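Local coordinates for secreted protein (Kutzneria albida DSM 43870, PDB 5M6Q) that probably forms isopeptide cross-links by transferring the gamma-glutamyl group of protein glutamines to amines, as microbial transglutaminases do, at residues S125-R130 and T218-K223; Q135-S140 and R163-P168. All blocks are in the same frame, centred on the assembly; numbering follows the deposited sequence.

Contact 1 of 2, residues S125-R130 and T218-K223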
loop_
_atom_site.group_PDB
_atom_site.type_symbol
_atom_site.label_atom_id
_atom_site.label_comp_id
_atom_site.label_asym_id
_atom_site.label_seq_id
_atom_site.Cartn_x
_atom_site.Cartn_y
_atom_site.Cartn_z
ATOM N N SER A 125 0.957 5.121 6.159
ATOM C CA SER A 125 1.225 3.694 6.112
ATOM C C SER A 125 1.791 3.339 4.753
ATOM O O SER A 125 1.704 4.137 3.835
ATOM C CB SER A 125 -0.043 2.898 6.396
ATOM O OG SER A 125 -0.462 3.125 7.727
ATOM N N ILE A 126 2.394 2.159 4.640
ATOM C CA ILE A 126 3.056 1.736 3.405
ATOM C C ILE A 126 2.449 0.434 2.915
ATOM O O ILE A 126 2.114 -0.458 3.703
ATOM C CB ILE A 126 4.579 1.579 3.593
ATOM C CG1 ILE A 126 5.221 2.934 3.874
ATOM C CG2 ILE A 126 5.257 0.907 2.368
ATOM C CD1 ILE A 126 6.708 2.848 4.122
ATOM N N PHE A 127 2.283 0.339 1.609
ATOM C CA PHE A 127 2.021 -0.944 0.996
ATOM C C PHE A 127 2.799 -0.973 -0.297
ATOM O O PHE A 127 3.206 0.067 -0.797
ATOM C CB PHE A 127 0.522 -1.167 0.778
ATOM C CG PHE A 127 -0.119 -0.151 -0.106
ATOM C CD1 PHE A 127 -0.148 -0.326 -1.480
ATOM C CD2 PHE A 127 -0.720 0.976 0.436
ATOM C CE1 PHE A 127 -0.753 0.618 -2.309
ATOM C CE2 PHE A 127 -1.316 1.925 -0.385
ATOM C CZ PHE A 127 -1.339 1.735 -1.756
ATOM N N SER A 128 3.010 -2.167 -0.833
ATOM C CA SER A 128 3.743 -2.334 -2.066
ATOM C C SER A 128 2.849 -2.954 -3.102
ATOM O O SER A 128 2.185 -3.964 -2.848
ATOM C CB SER A 128 4.970 -3.217 -1.866
ATOM O OG SER A 128 5.647 -3.352 -3.100
ATOM N N LYS A 129 2.855 -2.365 -4.283
ATOM C CA LYS A 129 2.020 -2.842 -5.354
ATOM C C LYS A 129 2.874 -3.344 -6.503
ATOM O O LYS A 129 3.812 -2.679 -6.939
ATOM C CB LYS A 129 1.075 -1.732 -5.833
ATOM C CG LYS A 129 0.228 -2.107 -7.026
ATOM C CD LYS A 129 -0.428 -0.837 -7.617
ATOM C CE LYS A 129 -1.182 -1.136 -8.888
ATOM N NZ LYS A 129 -2.271 -2.158 -8.688
ATOM N N ARG A 130 2.534 -4.527 -6.989
ATOM C CA ARG A 130 3.172 -5.096 -8.155
ATOM C C ARG A 130 2.160 -5.112 -9.294
ATOM O O ARG A 130 0.978 -5.425 -9.095
ATOM C CB ARG A 130 3.688 -6.510 -7.865
ATOM C CG ARG A 130 4.603 -6.606 -6.638
ATOM C CD ARG A 130 5.265 -7.982 -6.523
ATOM N NE ARG A 130 6.058 -8.329 -7.708
ATOM C CZ ARG A 130 6.703 -9.483 -7.875
ATOM N NH1 ARG A 130 6.678 -10.412 -6.924
ATOM N NH2 ARG A 130 7.382 -9.710 -8.991
ATOM N N THR A 218 4.253 2.484 -1.751
ATOM C CA THR A 218 3.256 3.537 -1.765
ATOM C C THR A 218 2.926 3.953 -0.360
ATOM O O THR A 218 2.790 3.122 0.535
ATOM C CB THR A 218 1.978 3.070 -2.498
ATOM O OG1 THR A 218 2.325 2.707 -3.837
ATOM C CG2 THR A 218 0.908 4.169 -2.520
ATOM N N VAL A 219 2.826 5.256 -0.170
ATOM C CA VAL A 219 2.492 5.818 1.121
ATOM C C VAL A 219 1.079 6.334 1.047
ATOM O O VAL A 219 0.723 7.031 0.097
ATOM C CB VAL A 219 3.472 6.940 1.506
ATOM C CG1 VAL A 219 3.157 7.452 2.904
ATOM C CG2 VAL A 219 4.899 6.458 1.406
ATOM N N ALA A 220 0.272 5.998 2.041
ATOM C CA ALA A 220 -1.106 6.469 2.095
ATOM C C ALA A 220 -1.497 6.676 3.543
ATOM O O ALA A 220 -0.917 6.068 4.451
ATOM C CB ALA A 220 -2.058 5.468 1.420
ATOM N N PHE A 221 -2.481 7.535 3.771
ATOM C CA PHE A 221 -2.964 7.750 5.116
ATOM C C PHE A 221 -3.931 6.667 5.517
ATOM O O PHE A 221 -4.855 6.325 4.787
ATOM C CB PHE A 221 -3.599 9.138 5.254
ATOM C CG PHE A 221 -2.580 10.225 5.393
ATOM C CD1 PHE A 221 -1.779 10.280 6.518
ATOM C CD2 PHE A 221 -2.381 11.154 4.384
ATOM C CE1 PHE A 221 -0.826 11.256 6.657
ATOM C CE2 PHE A 221 -1.428 12.144 4.519
ATOM C CZ PHE A 221 -0.642 12.190 5.656
ATOM N N ALA A 222 -3.667 6.087 6.672
ATOM C CA ALA A 222 -4.590 5.150 7.278
ATOM C C ALA A 222 -5.266 5.858 8.444
ATOM O O ALA A 222 -4.713 6.791 9.023
ATOM C CB ALA A 222 -3.868 3.883 7.744
ATOM N N LYS A 223 -6.462 5.421 8.794
ATOM C CA LYS A 223 -7.100 5.949 9.988
ATOM C C LYS A 223 -6.755 5.047 11.181
ATOM O O LYS A 223 -6.947 3.836 11.119
ATOM C CB LYS A 223 -8.606 6.045 9.782
ATOM C CG LYS A 223 -9.340 6.600 10.985
ATOM C CD LYS A 223 -10.843 6.584 10.775
ATOM C CE LYS A 223 -11.579 6.720 12.102
ATOM N NZ LYS A 223 -13.042 6.830 11.873
#
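With CG between its backbone N and its carbonyl carbon (chi1 60°), the side chain of F127 folds back across the neighbouring strand and lays its ring over T218. T218 answers with a chi1 of -59°, which sets CG2 anti to its own N and on the same face of the ring as CB, out toward CZ. T218 CB stands over that face, 3.9 Å from the F127 ring centroid and 22° off the normal, a CH-pi contact displaced toward the rim; T218 CG2 comes to 3.4 Å from F127 CZ. A220 CB meets the same ring at its edge, 4.0 Å from F127 CE2. T218 OG1 is hydrogen-bonded to S66 OG. Farther along, S125 OG lies 3.5 Å from A222 CB.

Beneath these side chains runs a regular antiparallel pairing. S125 with A220 and F127 with T218 are hydrogen-bonded pairs, each closed by two backbone bonds, the shortest being S125 N to A220 O at 2.7 Å. Between them I126 and V219 form a non-hydrogen-bonded pair, where I126 CA approaches T218 O at 3.2 Å in a CA-H...O contact. Their side chains leave by the other face and touch lightly, I126 CG1 to V219 CG2 at 4.3 Å. Helix 70-84 packs on that face, whereas T49 and L53 of helix 47-53 reach the F127 side, so apolar groups are buried on both.

The pairing thus illustrates how two strands distant in sequence build the interior of a sheet: 122-131 and 214-223 are adjacent, twisted members of the antiparallel sheet, with helices against both faces, in the microbial transglutaminase fold.

Contact 2 of 2, residues Q135-S140 and R163-P168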
loop_
_atom_site.group_PDB
_atom_site.type_symbol
_atom_site.label_atom_id
_atom_site.label_comp_id
_atom_site.label_asym_id
_atom_site.label_seq_id
_atom_site.Cartn_x
_atom_site.Cartn_y
_atom_site.Cartn_z
ATOM N N GLN A 135 0.096 -0.902 -19.839
ATOM C CA GLN A 135 -1.256 -0.635 -19.359
ATOM C C GLN A 135 -2.220 -0.299 -20.486
ATOM O O GLN A 135 -3.440 -0.297 -20.302
ATOM C CB GLN A 135 -1.223 0.499 -18.325
ATOM C CG GLN A 135 -0.790 0.022 -16.935
ATOM C CD GLN A 135 -1.717 -1.045 -16.383
ATOM O OE1 GLN A 135 -2.892 -0.782 -16.107
ATOM N NE2 GLN A 135 -1.199 -2.255 -16.229
ATOM N N ASN A 136 -1.658 -0.006 -21.653
ATOM C CA ASN A 136 -2.432 0.218 -22.866
ATOM C C ASN A 136 -1.780 -0.598 -23.953
ATOM O O ASN A 136 -0.619 -0.373 -24.279
ATOM C CB ASN A 136 -2.462 1.699 -23.243
ATOM C CG ASN A 136 -3.384 1.994 -24.418
ATOM O OD1 ASN A 136 -3.530 1.189 -25.342
ATOM N ND2 ASN A 136 -4.016 3.161 -24.380
ATOM N N PRO A 137 -2.524 -1.561 -24.519
ATOM C CA PRO A 137 -1.926 -2.454 -25.516
ATOM C C PRO A 137 -1.450 -1.686 -26.758
ATOM O O PRO A 137 -0.638 -2.205 -27.516
ATOM C CB PRO A 137 -3.062 -3.424 -25.844
ATOM C CG PRO A 137 -4.314 -2.738 -25.412
ATOM C CD PRO A 137 -3.951 -1.835 -24.288
ATOM N N ASP A 138 -1.932 -0.454 -26.926
ATOM C CA ASP A 138 -1.505 0.407 -28.024
ATOM C C ASP A 138 -0.117 1.019 -27.800
ATOM O O ASP A 138 0.542 1.418 -28.762
ATOM C CB ASP A 138 -2.517 1.536 -28.248
ATOM C CG ASP A 138 -3.829 1.044 -28.850
ATOM O OD1 ASP A 138 -3.807 0.024 -29.577
ATOM O OD2 ASP A 138 -4.878 1.686 -28.594
ATOM N N TRP A 139 0.317 1.116 -26.544
ATOM C CA TRP A 139 1.637 1.678 -26.252
ATOM C C TRP A 139 2.715 0.877 -26.971
ATOM O O TRP A 139 2.605 -0.340 -27.118
ATOM C CB TRP A 139 1.931 1.673 -24.749
ATOM C CG TRP A 139 1.115 2.594 -23.925
ATOM C CD1 TRP A 139 0.178 3.492 -24.358
ATOM C CD2 TRP A 139 1.169 2.722 -22.504
ATOM N NE1 TRP A 139 -0.359 4.168 -23.288
ATOM C CE2 TRP A 139 0.238 3.721 -22.138
ATOM C CE3 TRP A 139 1.922 2.098 -21.501
ATOM C CZ2 TRP A 139 0.036 4.099 -20.815
ATOM C CZ3 TRP A 139 1.712 2.468 -20.185
ATOM C CH2 TRP A 139 0.778 3.461 -19.853
ATOM N N SER A 140 3.756 1.562 -27.421
ATOM C CA SER A 140 4.950 0.887 -27.878
ATOM C C SER A 140 5.634 0.252 -26.678
ATOM O O SER A 140 5.341 0.596 -25.523
ATOM C CB SER A 140 5.900 1.866 -28.554
ATOM O OG SER A 140 6.379 2.797 -27.592
ATOM N N ARG A 163 -4.147 1.700 -15.306
ATOM C CA ARG A 163 -5.544 1.317 -15.586
ATOM C C ARG A 163 -5.939 -0.062 -15.048
ATOM O O ARG A 163 -6.954 -0.614 -15.467
ATOM C CB ARG A 163 -5.803 1.316 -17.096
ATOM C CG ARG A 163 -5.290 2.516 -17.848
ATOM C CD ARG A 163 -5.508 2.346 -19.355
ATOM N NE ARG A 163 -6.843 1.830 -19.666
ATOM C CZ ARG A 163 -7.087 0.708 -20.344
ATOM N NH1 ARG A 163 -6.080 -0.030 -20.814
ATOM N NH2 ARG A 163 -8.345 0.329 -20.561
ATOM N N TYR A 164 -5.126 -0.633 -14.164
ATOM C CA TYR A 164 -5.381 -1.969 -13.614
ATOM C C TYR A 164 -5.460 -3.075 -14.671
ATOM O O TYR A 164 -6.125 -4.092 -14.459
ATOM C CB TYR A 164 -6.669 -1.977 -12.790
ATOM C CG TYR A 164 -6.628 -1.045 -11.606
ATOM C CD1 TYR A 164 -6.138 -1.470 -10.377
ATOM C CD2 TYR A 164 -7.073 0.262 -11.720
ATOM C CE1 TYR A 164 -6.090 -0.616 -9.299
ATOM C CE2 TYR A 164 -7.036 1.123 -10.651
ATOM C CZ TYR A 164 -6.546 0.689 -9.444
ATOM O OH TYR A 164 -6.515 1.569 -8.386
ATOM N N ARG A 165 -4.768 -2.887 -15.788
ATOM C CA ARG A 165 -4.725 -3.899 -16.833
ATOM C C ARG A 165 -3.730 -5.010 -16.513
ATOM O O ARG A 165 -2.581 -4.731 -16.190
ATOM C CB ARG A 165 -4.346 -3.279 -18.180
ATOM C CG ARG A 165 -4.381 -4.309 -19.317
ATOM C CD ARG A 165 -3.934 -3.757 -20.682
ATOM N NE ARG A 165 -3.996 -4.812 -21.687
ATOM C CZ ARG A 165 -2.954 -5.256 -22.376
ATOM N NH1 ARG A 165 -1.763 -4.711 -22.193
ATOM N NH2 ARG A 165 -3.105 -6.240 -23.260
ATOM N N ALA A 166 -4.165 -6.264 -16.645
ATOM C CA ALA A 166 -3.285 -7.417 -16.453
ATOM C C ALA A 166 -2.472 -7.719 -17.700
ATOM O O ALA A 166 -2.924 -7.488 -18.819
ATOM C CB ALA A 166 -4.088 -8.649 -16.070
ATOM N N ARG A 167 -1.279 -8.263 -17.506
ATOM C CA ARG A 167 -0.640 -9.001 -18.580
ATOM C C ARG A 167 -1.588 -10.134 -19.008
ATOM O O ARG A 167 -2.031 -10.917 -18.171
ATOM C CB ARG A 167 0.709 -9.553 -18.138
ATOM C CG ARG A 167 1.413 -10.297 -19.259
ATOM C CD ARG A 167 2.765 -10.794 -18.879
ATOM N NE ARG A 167 3.386 -11.415 -20.041
ATOM C CZ ARG A 167 4.345 -12.328 -19.994
ATOM N NH1 ARG A 167 4.817 -12.747 -18.826
ATOM N NH2 ARG A 167 4.831 -12.817 -21.127
ATOM N N PRO A 168 -1.928 -10.201 -20.304
ATOM C CA PRO A 168 -2.898 -11.205 -20.779
ATOM C C PRO A 168 -2.527 -12.615 -20.311
ATOM O O PRO A 168 -1.397 -13.050 -20.536
ATOM C CB PRO A 168 -2.811 -11.098 -22.305
ATOM C CG PRO A 168 -2.218 -9.738 -22.573
ATOM C CD PRO A 168 -1.330 -9.424 -21.407
#
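Q135 uses its side-chain amide to grip the backbone of R163-P168 on either side of Y164. It immediately precedes a type I beta turn, N136 to W139, in the loop between strand 122-131 and helix 141-146. Its OE1 accepts from two backbone donors, R163 N at 2.9 Å and R165 N at 2.8 Å; the second lies in the carbonyl plane on a lone pair, while the first is tilted from that plane. Its NE2 gives a hydrogen to R165 O at 2.8 Å, again on a lone pair, and also bonds to Y132 O. The amide therefore pairs with both the N-H and the C=O of R165, which fixes its rotation about the CG-CD bond. A bend at chi2 (-60°) curls the Q135 chain so that its amide turns to this backbone.

The main chain of Q135 is gripped as well. R163, itself bent at chi3, brings NH1 to Q135 O at 2.7 Å, in the carbonyl plane and at the edge of the guanidinium. An alanine in place of Q135 would remove the amide and would probably leave the N-H groups of R163 and R165 and the carbonyls of R165 and Y132 without this mate, with 163-168 held less firmly.

Farther out, R165 runs extended from CG to NE past Q135 O, and P137 CB sits over one face of its guanidinium, 3.8 Å from R165 NH2. R165 NH1 bonds to W134 O and forms a salt bridge with a sulfonate oxygen of a bound MES, probably from the crystallisation liquor. Within the turn that holds P137, W139 N bonds to N136 O. An Asx turn is built into it: N136 OD1 accepts from D138 N at 2.8 Å.

In the fold
Contact 1 and contact 2 show how a sheet interior and a surface loop can be joined through one strand. The centre of contact 1 lies about 3 Å from the centre of the chain, the centre of contact 2 about 21 Å from it, and the two contact centres are about 23 Å apart. Contact 2 is nested within the chain loop closed by contact 1: strand 122-131 leaves the core, leads into 135-140, and the chain returns through 163-168 before strand 174-179. The two meet where K129 NZ packs 4.2 Å from Y164 CE1, while that amine bonds to the hydroxyls of Y162 and Y175. The bound MES belongs to the contact 2 end, beside R165.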